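Local structure of MccB protein (Escherichia coli, 6OM4) at residues A[200-211]-A[226-237]. The protein probably activates the carboxyl end of the N-formylated MccA peptide with ATP, on the way to the phosphoramidate-linked nucleotide antibiotic microcin C7. Sequence-based numbering, arbitrary orientation.
Sequences LHKVPEADIWVV and YCVRANQPYINA
Strand 208-211, helix 219-230 and strand 234-240 form a beta-alpha-beta unit of the Rossmann-like ThiF domain, and the Trp209 side chain, from strand 208-211, packs against Tyr226 and Cys227 of the helix. The strands pair through Trp209 N to Pro233 O, Ile235 N to Trp209 O (2.9 Å) and Val211 N to Ile235 O, with a weak fourth bond from Ala237 N to Val211 O. Val211 O also accepts a bond from Asn236 ND2 at 2.8 Å, the donor lying above the carbonyl plane; Asn236 OD1 meanwhile bonds a polar side chain of the bound peptide.

With its CG beside the backbone N (chi1 -69°), Trp209 lays its indole between the two segments. Gln232 CG sits 3.6 Å from the centroid of the five-membered ring of Trp209, almost straight above it, as a CH-pi contact, and the bend in the Gln232 chain brings its amide nearly parallel to the indole. Val203 CG1 packs on the opposite face. Cys227 SG approaches the six-membered ring obliquely, 3.6 Å from Trp209 CE3. Trp209 NE1 donates to Pro204 O at 3.0 Å, holding the preceding loop against the indole.

One residue earlier on the helix, Tyr226 meets Trp209 rim to rim, Tyr226 CE1 to Trp209 CH2 at 3.5 Å. Leu200 CB covers one face of the tyrosine ring, whose edge points at the face of His201 in a T-shaped pair, planes 76° apart. A water links Tyr226 OH to Val203 O.

The indole is thus pinned by contacts on both faces and by its N-H, while Asn236, bonded to Val211 O through ND2 and to the peptide through OD1, probably has its amide held in place for the peptide.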
loop_
_atom_site.group_PDB
_atom_site.type_symbol
_atom_site.label_atom_id
_atom_site.label_comp_id
_atom_site.label_asym_id
_atom_site.label_seq_id
_atom_site.Cartn_x
_atom_site.Cartn_y
_atom_site.Cartn_z
ATOM N N LEU A 200 13.550 1.576 -20.511
ATOM C CA LEU A 200 13.028 0.676 -19.455
ATOM C C LEU A 200 13.872 -0.593 -19.308
ATOM O O LEU A 200 13.890 -1.187 -18.232
ATOM C CB LEU A 200 11.564 0.356 -19.740
ATOM C CG LEU A 200 10.620 1.520 -19.487
ATOM C CD1 LEU A 200 9.259 1.284 -20.125
ATOM C CD2 LEU A 200 10.464 1.775 -17.987
ATOM N N HIS A 201 14.659 -0.934 -20.345
ATOM C CA HIS A 201 15.621 -2.023 -20.239
ATOM C C HIS A 201 16.695 -1.741 -19.177
ATOM O O HIS A 201 17.364 -2.687 -18.764
ATOM C CB HIS A 201 16.262 -2.331 -21.617
ATOM C CG HIS A 201 15.271 -2.839 -22.609
ATOM N ND1 HIS A 201 14.707 -4.095 -22.508
ATOM C CD2 HIS A 201 14.704 -2.259 -23.690
ATOM C CE1 HIS A 201 13.830 -4.255 -23.474
ATOM N NE2 HIS A 201 13.817 -3.162 -24.222
ATOM N N LYS A 202 16.891 -0.470 -18.782
ATOM C CA LYS A 202 17.907 -0.090 -17.802
ATOM C C LYS A 202 17.371 -0.221 -16.367
ATOM O O LYS A 202 18.110 -0.007 -15.396
ATOM C CB LYS A 202 18.384 1.354 -18.012
ATOM C CG LYS A 202 19.300 1.570 -19.212
ATOM C CD LYS A 202 18.634 2.263 -20.380
ATOM C CE LYS A 202 19.596 2.826 -21.407
ATOM N NZ LYS A 202 19.973 4.220 -21.093
ATOM N N VAL A 203 16.075 -0.520 -16.215
ATOM C CA VAL A 203 15.469 -0.613 -14.895
ATOM C C VAL A 203 15.534 -2.059 -14.415
ATOM O O VAL A 203 15.009 -2.957 -15.082
ATOM C CB VAL A 203 14.022 -0.092 -14.919
ATOM C CG1 VAL A 203 13.368 -0.244 -13.561
ATOM C CG2 VAL A 203 13.932 1.350 -15.399
ATOM N N PRO A 204 16.170 -2.334 -13.258
ATOM C CA PRO A 204 16.350 -3.705 -12.788
ATOM C C PRO A 204 15.021 -4.398 -12.458
ATOM O O PRO A 204 14.052 -3.744 -12.120
ATOM C CB PRO A 204 17.222 -3.604 -11.539
ATOM C CG PRO A 204 17.797 -2.194 -11.594
ATOM C CD PRO A 204 16.801 -1.346 -12.371
ATOM N N GLU A 205 15.000 -5.718 -12.666
ATOM C CA GLU A 205 13.966 -6.596 -12.170
ATOM C C GLU A 205 13.881 -6.432 -10.652
ATOM O O GLU A 205 14.882 -6.157 -10.002
ATOM C CB GLU A 205 14.307 -8.035 -12.567
ATOM C CG GLU A 205 13.451 -9.114 -11.946
ATOM C CD GLU A 205 13.864 -10.515 -12.401
ATOM O OE1 GLU A 205 15.004 -10.656 -12.950
ATOM O OE2 GLU A 205 13.048 -11.471 -12.220
ATOM N N ALA A 206 12.677 -6.605 -10.094
ATOM C CA ALA A 206 12.467 -6.540 -8.670
ATOM C C ALA A 206 11.167 -7.276 -8.323
ATOM O O ALA A 206 10.417 -7.666 -9.207
ATOM C CB ALA A 206 12.409 -5.091 -8.230
ATOM N N ASP A 207 10.881 -7.391 -7.027
ATOM C CA ASP A 207 9.622 -8.007 -6.578
ATOM C C ASP A 207 8.436 -7.207 -7.120
ATOM O O ASP A 207 7.410 -7.811 -7.459
ATOM C CB ASP A 207 9.599 -8.158 -5.053
ATOM C CG ASP A 207 10.593 -9.216 -4.580
ATOM O OD1 ASP A 207 10.223 -10.396 -4.623
ATOM O OD2 ASP A 207 11.748 -8.877 -4.239
ATOM N N ILE A 208 8.570 -5.866 -7.146
ATOM C CA ILE A 208 7.561 -4.940 -7.665
ATOM C C ILE A 208 8.240 -3.601 -7.987
ATOM O O ILE A 208 9.229 -3.194 -7.318
ATOM C CB ILE A 208 6.386 -4.788 -6.674
ATOM C CG1 ILE A 208 5.257 -3.987 -7.319
ATOM C CG2 ILE A 208 6.856 -4.209 -5.335
ATOM C CD1 ILE A 208 3.915 -4.113 -6.613
ATOM N N TRP A 209 7.751 -2.956 -9.046
ATOM C CA TRP A 209 8.047 -1.585 -9.330
ATOM C C TRP A 209 6.940 -0.686 -8.780
ATOM O O TRP A 209 5.743 -0.868 -9.100
ATOM C CB TRP A 209 8.128 -1.357 -10.841
ATOM C CG TRP A 209 9.296 -1.996 -11.530
ATOM C CD1 TRP A 209 10.255 -2.822 -11.035
ATOM C CD2 TRP A 209 9.590 -1.808 -12.921
ATOM N NE1 TRP A 209 11.155 -3.144 -12.035
ATOM C CE2 TRP A 209 10.735 -2.574 -13.210
ATOM C CE3 TRP A 209 8.978 -1.062 -13.935
ATOM C CZ2 TRP A 209 11.304 -2.572 -14.493
ATOM C CZ3 TRP A 209 9.534 -1.066 -15.194
ATOM C CH2 TRP A 209 10.642 -1.859 -15.476
ATOM N N VAL A 210 7.375 0.385 -8.113
ATOM C CA VAL A 210 6.517 1.461 -7.786
ATOM C C VAL A 210 6.686 2.501 -8.888
ATOM O O VAL A 210 7.745 3.100 -9.004
ATOM C CB VAL A 210 6.841 2.064 -6.408
ATOM C CG1 VAL A 210 6.014 3.326 -6.171
ATOM C CG2 VAL A 210 6.650 1.036 -5.284
ATOM N N VAL A 211 5.616 2.746 -9.632
ATOM C CA VAL A 211 5.666 3.618 -10.783
ATOM C C VAL A 211 5.109 4.976 -10.361
ATOM O O VAL A 211 3.882 5.184 -10.315
ATOM C CB VAL A 211 4.930 3.026 -12.001
ATOM C CG1 VAL A 211 5.068 3.931 -13.198
ATOM C CG2 VAL A 211 5.429 1.625 -12.304
ATOM N N TYR A 226 5.972 -2.865 -21.124
ATOM C CA TYR A 226 7.246 -3.432 -20.749
ATOM C C TYR A 226 7.061 -4.480 -19.658
ATOM O O TYR A 226 7.663 -5.560 -19.743
ATOM C CB TYR A 226 8.251 -2.382 -20.276
ATOM C CG TYR A 226 9.590 -2.949 -19.879
ATOM C CD1 TYR A 226 9.823 -3.400 -18.603
ATOM C CD2 TYR A 226 10.606 -3.106 -20.808
ATOM C CE1 TYR A 226 11.032 -3.957 -18.229
ATOM C CE2 TYR A 226 11.836 -3.630 -20.445
ATOM C CZ TYR A 226 12.031 -4.120 -19.173
ATOM O OH TYR A 226 13.258 -4.621 -18.820
ATOM N N CYS A 227 6.225 -4.171 -18.639
ATOM C CA CYS A 227 6.075 -5.059 -17.470
ATOM C C CYS A 227 5.291 -6.318 -17.840
ATOM O O CYS A 227 5.617 -7.394 -17.360
ATOM C CB CYS A 227 5.410 -4.350 -16.292
ATOM S SG CYS A 227 6.604 -3.274 -15.447
ATOM N N VAL A 228 4.322 -6.183 -18.726
ATOM C CA VAL A 228 3.633 -7.373 -19.259
ATOM C C VAL A 228 4.667 -8.260 -19.968
ATOM O O VAL A 228 4.689 -9.501 -19.772
ATOM C CB VAL A 228 2.486 -6.969 -20.205
ATOM C CG1 VAL A 228 1.956 -8.170 -20.951
ATOM C CG2 VAL A 228 1.336 -6.281 -19.479
ATOM N N ARG A 229 5.475 -7.652 -20.844
ATOM C CA ARG A 229 6.452 -8.440 -21.636
ATOM C C ARG A 229 7.524 -9.053 -20.722
ATOM O O ARG A 229 8.021 -10.163 -20.972
ATOM C CB ARG A 229 7.113 -7.584 -22.724
ATOM C CG ARG A 229 6.179 -7.175 -23.860
ATOM C CD ARG A 229 6.761 -6.242 -24.931
ATOM N NE ARG A 229 5.844 -6.110 -26.080
ATOM C CZ ARG A 229 6.184 -5.729 -27.323
ATOM N NH1 ARG A 229 7.423 -5.357 -27.600
ATOM N NH2 ARG A 229 5.277 -5.723 -28.290
ATOM N N ALA A 230 7.920 -8.321 -19.680
ATOM C CA ALA A 230 9.025 -8.756 -18.771
ATOM C C ALA A 230 8.560 -9.593 -17.560
ATOM O O ALA A 230 9.402 -9.951 -16.746
ATOM C CB ALA A 230 9.745 -7.535 -18.264
ATOM N N ASN A 231 7.258 -9.853 -17.388
ATOM C CA ASN A 231 6.749 -10.605 -16.231
ATOM C C ASN A 231 7.070 -9.871 -14.918
ATOM O O ASN A 231 7.458 -10.480 -13.956
ATOM C CB ASN A 231 7.291 -12.044 -16.169
ATOM C CG ASN A 231 6.280 -13.016 -16.720
ATOM O OD1 ASN A 231 6.183 -13.168 -17.939
ATOM N ND2 ASN A 231 5.474 -13.600 -15.838
ATOM N N GLN A 232 6.927 -8.542 -14.921
ATOM C CA GLN A 232 7.337 -7.661 -13.807
ATOM C C GLN A 232 6.097 -7.053 -13.154
ATOM O O GLN A 232 5.379 -6.275 -13.767
ATOM C CB GLN A 232 8.241 -6.574 -14.346
ATOM C CG GLN A 232 8.602 -5.508 -13.319
ATOM C CD GLN A 232 9.276 -6.081 -12.106
ATOM O OE1 GLN A 232 8.715 -6.090 -11.008
ATOM N NE2 GLN A 232 10.488 -6.571 -12.310
ATOM N N PRO A 233 5.777 -7.384 -11.898
ATOM C CA PRO A 233 4.682 -6.699 -11.206
ATOM C C PRO A 233 4.974 -5.195 -11.028
ATOM O O PRO A 233 6.104 -4.812 -10.811
ATOM C CB PRO A 233 4.526 -7.430 -9.859
ATOM C CG PRO A 233 5.342 -8.729 -10.022
ATOM C CD PRO A 233 6.391 -8.455 -11.086
ATOM N N TYR A 234 3.921 -4.375 -11.069
ATOM C CA TYR A 234 4.073 -2.948 -10.769
ATOM C C TYR A 234 2.798 -2.412 -10.120
ATOM O O TYR A 234 1.732 -2.998 -10.232
ATOM C CB TYR A 234 4.449 -2.137 -12.016
ATOM C CG TYR A 234 3.322 -1.904 -12.978
ATOM C CD1 TYR A 234 2.432 -0.852 -12.783
ATOM C CD2 TYR A 234 3.122 -2.702 -14.098
ATOM C CE1 TYR A 234 1.397 -0.601 -13.663
ATOM C CE2 TYR A 234 2.076 -2.465 -14.981
ATOM C CZ TYR A 234 1.195 -1.411 -14.765
ATOM O OH TYR A 234 0.105 -1.107 -15.543
ATOM N N ILE A 235 2.931 -1.263 -9.460
ATOM C CA ILE A 235 1.803 -0.517 -9.014
ATOM C C ILE A 235 1.999 0.957 -9.390
ATOM O O ILE A 235 3.097 1.468 -9.285
ATOM C CB ILE A 235 1.578 -0.712 -7.508
ATOM C CG1 ILE A 235 0.277 -0.013 -7.103
ATOM C CG2 ILE A 235 2.799 -0.292 -6.680
ATOM C CD1 ILE A 235 -0.176 -0.297 -5.694
ATOM N N ASN A 236 0.946 1.578 -9.916
ATOM C CA ASN A 236 0.985 3.011 -10.246
ATOM C C ASN A 236 0.319 3.777 -9.101
ATOM O O ASN A 236 -0.600 3.281 -8.500
ATOM C CB ASN A 236 0.335 3.241 -11.611
ATOM C CG ASN A 236 0.483 4.624 -12.193
ATOM O OD1 ASN A 236 -0.452 5.078 -12.847
ATOM N ND2 ASN A 236 1.657 5.247 -12.071
ATOM N N ALA A 237 0.766 5.021 -8.822
ATOM C CA ALA A 237 0.010 5.878 -7.919
ATOM C C ALA A 237 0.303 7.325 -8.278
ATOM O O ALA A 237 1.324 7.614 -8.894
ATOM C CB ALA A 237 0.390 5.631 -6.469
HETATM O O HOH W 1 13.756 -5.023 -16.133
HETATM O O HOH W 2 10.203 -10.577 -13.584
#